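Local atomic coordinates of fatty acid synthase 1, isoform A (Drosophila melanogaster, PDB entry 6FN6), a protein that probably catalyses the NADPH-dependent synthesis of long-chain saturated fatty acids from acetyl-CoA and malonyl-CoA, this chain holding its dehydratase, enoylreductase and ketoreductase region. Residues A[388-398]-A[419-427]; A[763-773]-A[788-799]. All blocks are in the same frame, centred on the assembly; numbering follows the deposited sequence.

Interaction 1 of 2, residues A[388-398]-A[419-427]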
loop_
_atom_site.group_PDB
_atom_site.type_symbol
_atom_site.label_atom_id
_atom_site.label_comp_id
_atom_site.label_asym_id
_atom_site.label_seq_id
_atom_site.Cartn_x
_atom_site.Cartn_y
_atom_site.Cartn_z
ATOM N N THR A 388 -63.432 3.849 -65.631
ATOM C CA THR A 388 -62.180 4.543 -65.906
ATOM C C THR A 388 -62.037 5.788 -65.033
ATOM O O THR A 388 -61.030 6.491 -65.099
ATOM C CB THR A 388 -62.085 4.967 -67.385
ATOM O OG1 THR A 388 -63.039 6.004 -67.648
ATOM C CG2 THR A 388 -62.362 3.788 -68.304
ATOM N N LYS A 389 -63.051 6.057 -64.218
ATOM C CA LYS A 389 -63.091 7.276 -63.421
ATOM C C LYS A 389 -61.891 7.375 -62.480
ATOM O O LYS A 389 -61.362 8.464 -62.254
ATOM C CB LYS A 389 -64.404 7.341 -62.639
ATOM C CG LYS A 389 -65.583 7.784 -63.499
ATOM C CD LYS A 389 -66.922 7.524 -62.830
ATOM C CE LYS A 389 -68.067 8.001 -63.711
ATOM N NZ LYS A 389 -69.402 7.661 -63.148
ATOM N N THR A 390 -61.465 6.241 -61.931
ATOM C CA THR A 390 -60.291 6.209 -61.065
ATOM C C THR A 390 -59.070 6.703 -61.838
ATOM O O THR A 390 -58.310 7.541 -61.355
ATOM C CB THR A 390 -60.023 4.791 -60.519
ATOM O OG1 THR A 390 -61.187 4.308 -59.837
ATOM C CG2 THR A 390 -58.847 4.793 -59.554
ATOM N N LEU A 391 -58.893 6.174 -63.044
ATOM C CA LEU A 391 -57.795 6.582 -63.913
ATOM C C LEU A 391 -57.894 8.056 -64.288
ATOM O O LEU A 391 -56.911 8.792 -64.206
ATOM C CB LEU A 391 -57.779 5.724 -65.180
ATOM C CG LEU A 391 -56.766 6.109 -66.260
ATOM C CD1 LEU A 391 -55.347 6.004 -65.736
ATOM C CD2 LEU A 391 -56.949 5.239 -67.497
ATOM N N GLU A 392 -59.086 8.476 -64.704
ATOM C CA GLU A 392 -59.307 9.843 -65.165
ATOM C C GLU A 392 -58.835 10.879 -64.150
ATOM O O GLU A 392 -58.095 11.802 -64.492
ATOM C CB GLU A 392 -60.790 10.064 -65.475
ATOM C CG GLU A 392 -61.155 9.824 -66.930
ATOM C CD GLU A 392 -62.646 9.914 -67.181
ATOM O OE1 GLU A 392 -63.356 10.509 -66.343
ATOM O OE2 GLU A 392 -63.108 9.399 -68.220
ATOM N N ASN A 393 -59.257 10.718 -62.901
ATOM C CA ASN A 393 -58.949 11.698 -61.866
ATOM C C ASN A 393 -57.494 11.592 -61.432
ATOM O O ASN A 393 -56.937 12.536 -60.875
ATOM C CB ASN A 393 -59.881 11.519 -60.668
ATOM C CG ASN A 393 -61.315 11.889 -60.991
ATOM O OD1 ASN A 393 -61.578 12.930 -61.592
ATOM N ND2 ASN A 393 -62.251 11.034 -60.598
ATOM N N SER A 394 -56.879 10.447 -61.698
ATOM C CA SER A 394 -55.455 10.281 -61.445
ATOM C C SER A 394 -54.669 11.099 -62.464
ATOM O O SER A 394 -53.637 11.687 -62.144
ATOM C CB SER A 394 -55.054 8.806 -61.517
ATOM O OG SER A 394 -55.776 8.029 -60.579
ATOM N N ILE A 395 -55.177 11.142 -63.692
ATOM C CA ILE A 395 -54.538 11.886 -64.769
ATOM C C ILE A 395 -54.678 13.384 -64.517
ATOM O O ILE A 395 -53.767 14.160 -64.804
ATOM C CB ILE A 395 -55.138 11.497 -66.133
ATOM C CG1 ILE A 395 -54.838 10.027 -66.443
ATOM C CG2 ILE A 395 -54.595 12.399 -67.244
ATOM C CD1 ILE A 395 -55.665 9.456 -67.574
ATOM N N ALA A 396 -55.830 13.784 -63.992
ATOM C CA ALA A 396 -56.090 15.185 -63.683
ATOM C C ALA A 396 -55.273 15.657 -62.484
ATOM O O ALA A 396 -55.157 16.858 -62.239
ATOM C CB ALA A 396 -57.573 15.400 -63.427
ATOM N N SER A 397 -54.711 14.713 -61.736
ATOM C CA SER A 397 -54.010 15.043 -60.499
ATOM C C SER A 397 -52.525 15.328 -60.712
ATOM O O SER A 397 -51.895 15.988 -59.888
ATOM C CB SER A 397 -54.170 13.909 -59.486
ATOM O OG SER A 397 -55.538 13.623 -59.255
ATOM N N ILE A 398 -51.967 14.831 -61.810
ATOM C CA ILE A 398 -50.549 15.032 -62.093
ATOM C C ILE A 398 -50.350 16.265 -62.961
ATOM O O ILE A 398 -51.254 16.676 -63.695
ATOM C CB ILE A 398 -49.933 13.797 -62.779
ATOM C CG1 ILE A 398 -50.709 13.444 -64.054
ATOM C CG2 ILE A 398 -49.903 12.617 -61.820
ATOM C CD1 ILE A 398 -49.963 12.518 -64.991
ATOM N N ALA A 419 -54.457 -0.829 -73.963
ATOM C CA ALA A 419 -55.438 -0.115 -74.768
ATOM C C ALA A 419 -56.027 1.040 -73.972
ATOM O O ALA A 419 -56.249 2.128 -74.507
ATOM C CB ALA A 419 -56.538 -1.060 -75.230
ATOM N N LEU A 420 -56.269 0.799 -72.689
ATOM C CA LEU A 420 -56.860 1.808 -71.821
ATOM C C LEU A 420 -55.914 2.998 -71.666
ATOM O O LEU A 420 -56.353 4.149 -71.672
ATOM C CB LEU A 420 -57.205 1.202 -70.459
ATOM C CG LEU A 420 -58.098 2.019 -69.521
ATOM C CD1 LEU A 420 -59.422 2.380 -70.181
ATOM C CD2 LEU A 420 -58.348 1.248 -68.234
ATOM N N LEU A 421 -54.618 2.722 -71.526
ATOM C CA LEU A 421 -53.615 3.782 -71.452
ATOM C C LEU A 421 -53.548 4.511 -72.792
ATOM O O LEU A 421 -53.467 5.738 -72.842
ATOM C CB LEU A 421 -52.237 3.218 -71.084
ATOM C CG LEU A 421 -52.032 2.728 -69.646
ATOM C CD1 LEU A 421 -50.670 2.061 -69.493
ATOM C CD2 LEU A 421 -52.183 3.864 -68.643
ATOM N N THR A 422 -53.574 3.745 -73.877
ATOM C CA THR A 422 -53.561 4.317 -75.218
ATOM C C THR A 422 -54.819 5.157 -75.414
ATOM O O THR A 422 -54.768 6.252 -75.975
ATOM C CB THR A 422 -53.485 3.225 -76.308
ATOM O OG1 THR A 422 -52.320 2.420 -76.102
ATOM C CG2 THR A 422 -53.418 3.848 -77.696
ATOM N N LYS A 423 -55.948 4.633 -74.949
ATOM C CA LYS A 423 -57.226 5.319 -75.082
ATOM C C LYS A 423 -57.197 6.701 -74.445
ATOM O O LYS A 423 -57.803 7.639 -74.961
ATOM C CB LYS A 423 -58.335 4.481 -74.440
ATOM C CG LYS A 423 -59.693 5.170 -74.361
ATOM C CD LYS A 423 -60.704 4.295 -73.645
ATOM C CE LYS A 423 -62.033 5.008 -73.458
ATOM N NZ LYS A 423 -62.955 4.219 -72.595
ATOM N N PHE A 424 -56.494 6.825 -73.325
ATOM C CA PHE A 424 -56.429 8.094 -72.609
ATOM C C PHE A 424 -55.172 8.890 -72.948
ATOM O O PHE A 424 -54.830 9.848 -72.257
ATOM C CB PHE A 424 -56.528 7.852 -71.103
ATOM C CG PHE A 424 -57.933 7.599 -70.631
ATOM C CD1 PHE A 424 -58.717 8.643 -70.167
ATOM C CD2 PHE A 424 -58.478 6.327 -70.674
ATOM C CE1 PHE A 424 -60.014 8.421 -69.741
ATOM C CE2 PHE A 424 -59.774 6.099 -70.248
ATOM C CZ PHE A 424 -60.542 7.149 -69.781
ATOM N N GLY A 425 -54.491 8.493 -74.018
ATOM C CA GLY A 425 -53.380 9.269 -74.539
ATOM C C GLY A 425 -52.061 9.086 -73.817
ATOM O O GLY A 425 -51.148 9.901 -73.960
ATOM N N PHE A 426 -51.963 8.019 -73.033
ATOM C CA PHE A 426 -50.751 7.740 -72.273
ATOM C C PHE A 426 -49.944 6.632 -72.938
ATOM O O PHE A 426 -50.490 5.801 -73.662
ATOM C CB PHE A 426 -51.095 7.358 -70.833
ATOM C CG PHE A 426 -51.229 8.536 -69.917
ATOM C CD1 PHE A 426 -52.277 9.429 -70.064
ATOM C CD2 PHE A 426 -50.302 8.760 -68.915
ATOM C CE1 PHE A 426 -52.400 10.518 -69.223
ATOM C CE2 PHE A 426 -50.420 9.844 -68.074
ATOM C CZ PHE A 426 -51.469 10.725 -68.228
ATOM N N VAL A 427 -48.638 6.639 -72.697
ATOM C CA VAL A 427 -47.752 5.620 -73.241
ATOM C C VAL A 427 -47.020 4.927 -72.095
ATOM O O VAL A 427 -46.701 5.548 -71.082
ATOM C CB VAL A 427 -46.754 6.231 -74.250
ATOM C CG1 VAL A 427 -45.773 7.162 -73.546
ATOM C CG2 VAL A 427 -46.011 5.135 -74.998
#

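Interaction 2 of 2, residues A[763-773]-A[788-799]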
loop_
_atom_site.group_PDB
_atom_site.type_symbol
_atom_site.label_atom_id
_atom_site.label_comp_id
_atom_site.label_asym_id
_atom_site.label_seq_id
_atom_site.Cartn_x
_atom_site.Cartn_y
_atom_site.Cartn_z
ATOM N N SER A 763 -17.621 -14.937 -0.370
ATOM C CA SER A 763 -16.830 -14.039 -1.205
ATOM C C SER A 763 -17.543 -12.713 -1.465
ATOM O O SER A 763 -16.929 -11.757 -1.935
ATOM C CB SER A 763 -16.485 -14.715 -2.535
ATOM O OG SER A 763 -17.652 -15.041 -3.269
ATOM N N ARG A 764 -18.838 -12.656 -1.172
ATOM C CA ARG A 764 -19.609 -11.440 -1.408
ATOM C C ARG A 764 -19.215 -10.328 -0.439
ATOM O O ARG A 764 -19.399 -9.148 -0.738
ATOM C CB ARG A 764 -21.113 -11.708 -1.287
ATOM C CG ARG A 764 -21.745 -12.377 -2.496
ATOM C CD ARG A 764 -23.130 -12.914 -2.158
ATOM N NE ARG A 764 -23.083 -14.085 -1.286
ATOM C CZ ARG A 764 -24.158 -14.734 -0.845
ATOM N NH1 ARG A 764 -25.375 -14.328 -1.184
ATOM N NH2 ARG A 764 -24.017 -15.791 -0.058
ATOM N N ASP A 765 -18.677 -10.704 0.720
ATOM C CA ASP A 765 -18.328 -9.732 1.751
ATOM C C ASP A 765 -16.935 -10.001 2.320
ATOM O O ASP A 765 -16.154 -10.754 1.737
ATOM C CB ASP A 765 -19.375 -9.743 2.873
ATOM C CG ASP A 765 -19.465 -11.086 3.592
ATOM O OD1 ASP A 765 -18.512 -11.890 3.513
ATOM O OD2 ASP A 765 -20.496 -11.333 4.253
ATOM N N THR A 766 -16.624 -9.349 3.438
ATOM C CA THR A 766 -15.332 -9.496 4.105
ATOM C C THR A 766 -15.373 -10.487 5.270
ATOM O O THR A 766 -14.390 -10.632 5.998
ATOM C CB THR A 766 -14.828 -8.141 4.637
ATOM O OG1 THR A 766 -15.838 -7.537 5.457
ATOM C CG2 THR A 766 -14.481 -7.215 3.495
ATOM N N SER A 767 -16.511 -11.153 5.454
ATOM C CA SER A 767 -16.706 -12.043 6.599
ATOM C C SER A 767 -15.624 -13.115 6.692
ATOM O O SER A 767 -15.299 -13.577 7.787
ATOM C CB SER A 767 -18.081 -12.709 6.531
ATOM O OG SER A 767 -18.116 -13.709 5.528
ATOM N N PHE A 768 -15.056 -13.496 5.553
ATOM C CA PHE A 768 -14.080 -14.581 5.521
ATOM C C PHE A 768 -12.844 -14.261 6.359
ATOM O O PHE A 768 -12.130 -15.166 6.791
ATOM C CB PHE A 768 -13.671 -14.895 4.079
ATOM C CG PHE A 768 -12.949 -13.772 3.390
ATOM C CD1 PHE A 768 -11.587 -13.591 3.566
ATOM C CD2 PHE A 768 -13.632 -12.907 2.553
ATOM C CE1 PHE A 768 -10.923 -12.559 2.929
ATOM C CE2 PHE A 768 -12.975 -11.875 1.911
ATOM C CZ PHE A 768 -11.620 -11.702 2.097
ATOM N N GLU A 769 -12.592 -12.977 6.591
ATOM C CA GLU A 769 -11.468 -12.567 7.422
ATOM C C GLU A 769 -11.616 -13.119 8.838
ATOM O O GLU A 769 -10.690 -13.727 9.377
ATOM C CB GLU A 769 -11.351 -11.041 7.455
ATOM C CG GLU A 769 -10.171 -10.523 8.259
ATOM C CD GLU A 769 -10.148 -9.011 8.346
ATOM O OE1 GLU A 769 -10.769 -8.356 7.480
ATOM O OE2 GLU A 769 -9.520 -8.476 9.283
ATOM N N GLN A 770 -12.784 -12.907 9.436
ATOM C CA GLN A 770 -13.048 -13.390 10.785
ATOM C C GLN A 770 -12.972 -14.909 10.813
ATOM O O GLN A 770 -12.407 -15.492 11.735
ATOM C CB GLN A 770 -14.418 -12.920 11.282
ATOM C CG GLN A 770 -14.490 -11.442 11.638
ATOM C CD GLN A 770 -14.390 -10.543 10.424
ATOM O OE1 GLN A 770 -15.065 -10.763 9.418
ATOM N NE2 GLN A 770 -13.543 -9.525 10.510
ATOM N N LEU A 771 -13.537 -15.542 9.790
ATOM C CA LEU A 771 -13.576 -16.997 9.710
ATOM C C LEU A 771 -12.176 -17.595 9.724
ATOM O O LEU A 771 -11.897 -18.530 10.475
ATOM C CB LEU A 771 -14.316 -17.435 8.444
ATOM C CG LEU A 771 -14.466 -18.940 8.188
ATOM C CD1 LEU A 771 -15.746 -19.213 7.412
ATOM C CD2 LEU A 771 -13.270 -19.522 7.437
ATOM N N VAL A 772 -11.300 -17.053 8.885
ATOM C CA VAL A 772 -9.950 -17.581 8.739
ATOM C C VAL A 772 -9.150 -17.356 10.012
ATOM O O VAL A 772 -8.477 -18.264 10.495
ATOM C CB VAL A 772 -9.247 -16.956 7.522
ATOM C CG1 VAL A 772 -7.758 -17.304 7.512
ATOM C CG2 VAL A 772 -9.909 -17.424 6.243
ATOM N N LEU A 773 -9.217 -16.142 10.546
ATOM C CA LEU A 773 -8.490 -15.810 11.762
ATOM C C LEU A 773 -8.983 -16.679 12.919
ATOM O O LEU A 773 -8.202 -17.072 13.786
ATOM C CB LEU A 773 -8.648 -14.325 12.098
ATOM C CG LEU A 773 -7.998 -13.336 11.123
ATOM C CD1 LEU A 773 -8.292 -11.903 11.537
ATOM C CD2 LEU A 773 -6.495 -13.554 11.023
ATOM N N LEU A 788 -9.932 -11.198 -5.722
ATOM C CA LEU A 788 -10.848 -10.179 -5.213
ATOM C C LEU A 788 -10.130 -8.832 -5.159
ATOM O O LEU A 788 -8.911 -8.769 -5.331
ATOM C CB LEU A 788 -11.369 -10.571 -3.826
ATOM C CG LEU A 788 -12.609 -11.473 -3.772
ATOM C CD1 LEU A 788 -12.512 -12.640 -4.748
ATOM C CD2 LEU A 788 -12.815 -11.986 -2.358
ATOM N N SER A 789 -10.878 -7.759 -4.916
ATOM C CA SER A 789 -10.296 -6.422 -4.949
ATOM C C SER A 789 -10.851 -5.506 -3.863
ATOM O O SER A 789 -11.857 -5.815 -3.224
ATOM C CB SER A 789 -10.529 -5.786 -6.322
ATOM O OG SER A 789 -11.910 -5.606 -6.569
ATOM N N GLU A 790 -10.177 -4.374 -3.677
ATOM C CA GLU A 790 -10.587 -3.352 -2.719
ATOM C C GLU A 790 -10.724 -3.927 -1.301
ATOM O O GLU A 790 -9.854 -4.679 -0.859
ATOM C CB GLU A 790 -11.890 -2.702 -3.190
ATOM C CG GLU A 790 -11.741 -1.998 -4.537
ATOM C CD GLU A 790 -13.029 -1.366 -5.027
ATOM O OE1 GLU A 790 -13.087 -0.122 -5.097
ATOM O OE2 GLU A 790 -13.978 -2.111 -5.347
ATOM N N GLU A 791 -11.792 -3.572 -0.586
ATOM C CA GLU A 791 -11.908 -3.918 0.833
ATOM C C GLU A 791 -11.714 -5.415 1.068
ATOM O O GLU A 791 -11.283 -5.832 2.143
ATOM C CB GLU A 791 -13.265 -3.465 1.396
ATOM C CG GLU A 791 -14.486 -4.225 0.873
ATOM C CD GLU A 791 -14.890 -3.814 -0.532
ATOM O OE1 GLU A 791 -14.401 -2.772 -1.019
ATOM O OE2 GLU A 791 -15.701 -4.539 -1.148
ATOM N N LYS A 792 -12.020 -6.220 0.055
ATOM C CA LYS A 792 -11.850 -7.663 0.154
ATOM C C LYS A 792 -10.385 -8.055 -0.008
ATOM O O LYS A 792 -9.973 -9.126 0.439
ATOM C CB LYS A 792 -12.701 -8.380 -0.897
ATOM C CG LYS A 792 -14.200 -8.167 -0.740
ATOM C CD LYS A 792 -14.967 -8.748 -1.920
ATOM C CE LYS A 792 -16.395 -8.226 -1.967
ATOM N NZ LYS A 792 -17.084 -8.584 -3.241
ATOM N N LEU A 793 -9.600 -7.195 -0.653
ATOM C CA LEU A 793 -8.168 -7.442 -0.802
ATOM C C LEU A 793 -7.441 -7.121 0.498
ATOM O O LEU A 793 -6.659 -7.930 0.996
ATOM C CB LEU A 793 -7.590 -6.611 -1.953
ATOM C CG LEU A 793 -6.158 -6.942 -2.395
ATOM C CD1 LEU A 793 -5.953 -6.578 -3.851
ATOM C CD2 LEU A 793 -5.114 -6.230 -1.547
ATOM N N GLN A 794 -7.698 -5.936 1.042
ATOM C CA GLN A 794 -7.087 -5.527 2.300
ATOM C C GLN A 794 -7.473 -6.498 3.414
ATOM O O GLN A 794 -6.693 -6.743 4.337
ATOM C CB GLN A 794 -7.493 -4.096 2.663
ATOM C CG GLN A 794 -6.617 -3.020 2.026
ATOM C CD GLN A 794 -5.205 -2.990 2.604
ATOM O OE1 GLN A 794 -4.826 -3.853 3.395
ATOM N NE2 GLN A 794 -4.424 -1.989 2.211
ATOM N N ALA A 795 -8.680 -7.047 3.325
ATOM C CA ALA A 795 -9.138 -8.036 4.291
ATOM C C ALA A 795 -8.355 -9.330 4.110
ATOM O O ALA A 795 -8.058 -10.029 5.080
ATOM C CB ALA A 795 -10.629 -8.286 4.136
ATOM N N SER A 796 -8.017 -9.637 2.861
ATOM C CA SER A 796 -7.243 -10.832 2.545
ATOM C C SER A 796 -5.808 -10.673 3.033
ATOM O O SER A 796 -5.157 -11.645 3.411
ATOM C CB SER A 796 -7.258 -11.106 1.038
ATOM O OG SER A 796 -8.581 -11.255 0.551
ATOM N N ILE A 797 -5.320 -9.437 3.011
ATOM C CA ILE A 797 -3.992 -9.122 3.521
ATOM C C ILE A 797 -3.933 -9.442 5.009
ATOM O O ILE A 797 -2.968 -10.035 5.491
ATOM C CB ILE A 797 -3.634 -7.645 3.244
ATOM C CG1 ILE A 797 -3.373 -7.429 1.751
ATOM C CG2 ILE A 797 -2.437 -7.198 4.083
ATOM C CD1 ILE A 797 -2.085 -8.047 1.237
ATOM N N ARG A 798 -4.977 -9.052 5.733
ATOM C CA ARG A 798 -5.042 -9.279 7.170
ATOM C C ARG A 798 -5.077 -10.771 7.503
ATOM O O ARG A 798 -4.842 -11.158 8.647
ATOM C CB ARG A 798 -6.265 -8.578 7.767
ATOM C CG ARG A 798 -6.256 -7.063 7.604
ATOM C CD ARG A 798 -7.504 -6.428 8.198
ATOM N NE ARG A 798 -7.890 -5.200 7.499
ATOM C CZ ARG A 798 -9.003 -5.045 6.783
ATOM N NH1 ARG A 798 -9.884 -6.032 6.656
ATOM N NH2 ARG A 798 -9.244 -3.881 6.195
ATOM N N CYS A 799 -5.384 -11.604 6.512
ATOM C CA CYS A 799 -5.399 -13.052 6.710
ATOM C C CYS A 799 -4.005 -13.666 6.603
ATOM O O CYS A 799 -3.805 -14.835 6.938
ATOM C CB CYS A 799 -6.324 -13.726 5.692
ATOM S SG CYS A 799 -8.080 -13.449 5.979
#

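Interaction 1 of 2, residues A[388-398]-A[419-427]
Two phenylalanine rings of 419-427, Phe424 and Phe426, meet the side of helix 389-395. Over one face of Phe424 sits the methyl CD2 of Leu391, 4.1 Å from the ring centroid and 29° off its normal, a CH-pi contact. At the ring edge stand two polar atoms: Thr388 OG1 is 3.5 Å from Phe424 CZ, and Glu392 OE2 lies in the ring plane. A weak hydrogen bond from Thr388 OG1 to Glu392 OE2 joins these two neighbours of the ring. The Glu392 chain crosses Phe424 at about a right angle, CG lying obliquely beside CE1. Phe426 takes Ile398 CD1 at its edge, 4.0 Å from CZ, while Ile395 CG2 comes to CE1 obliquely at 3.5 Å.

Both branches of Ile395 lie against Phe426, CG2 being anti to the backbone N (chi1, measured to CG1, is -65°); only CD1 also reaches Phe424, 4.0 Å from its CB. One methyl of Leu391, CD2, touches both Phe424 and Leu420, meeting Leu420 CG tip to tip at 4.0 Å. No hydrogen bond crosses, so apolar packing holds the pair, and Leu404 of strand 402-409 touches both Leu391 and Phe426.

Gly425, at positive phi, is the C-prime residue of a Schellman motif, with Phe426 N bonded to Leu421 O and Gly425 N to Thr422 O; it turns the chain from helix 410-423 into strand 426-433. The strand order around it matches a methyltransferase-type fold, consistent with the pseudo-methyltransferase domain of animal fatty acid synthases, in which helices following successive strands lie next to each other against the sheet.

Interaction 2 of 2, residues A[763-773]-A[788-799]
Glu769 reaches across to Ala795 and Arg798, and its path shows how an acidic side chain can join a helix to the residues at the end of its neighbour. CB starts 4.2 Å from Ala795 O. With CG anti to the backbone N (chi1 -178°) and the chain extended beyond it, CG passes Ala795 O at 3.8 Å and the carboxylate arrives beside Arg798. There OE1 accepts a hydrogen bond from Arg798 NH1 at 2.6 Å, part of a salt bridge. NH1 comes from the syn side of OE1, somewhat out of the carboxylate plane, and OE1 lies close to the guanidinium plane, though the bond is bent to 134°; OE1 also touches Ala795 CB. OE2 turns instead to the aliphatic part of the arginine, 3.1 Å from CD.

Next to Glu769, Cys799 SG lies 3.8 Å from its CA and meets the Phe768 ring edge near CD1, a sulfur-aromatic contact. Lys792 O meets that edge near CZ, which Ser796 OG, a donor to Lys792 O, approaches obliquely. Toward the start of both segments, Lys792 NZ gives a weak hydrogen bond to Ser763 O.

Helices 768-773 and 791-797 run nearly parallel, 11° apart with axes 9.7 Å from each other. They flank strand 781-786 in the chain and pack side by side on the parallel sheet of the Rossmann-type domain of the enoylreductase. His714, following strand 710-713, stands edge-to-face with Phe768 and is hydrogen-bonded through NE2 to Ser796 OG.

Interactions 1 and 2 show the same principle twice: helices that follow successive strands of an alpha/beta sheet lie next to one another against it. They belong to different domains, their centres 86 Å apart on opposite sides of the chain's centre, and share no element. Both are partly buried. Interaction 1 is apolar, two rings set among branched side chains, with a hydroxyl and a carboxylate oxygen at the edge of one ring and no other subunit touching it. Interaction 2 buries more surface and mixes packing with a salt bridge; both its segments touch the second subunit, whose Glu197 forms a long, weak ion pair with Arg798.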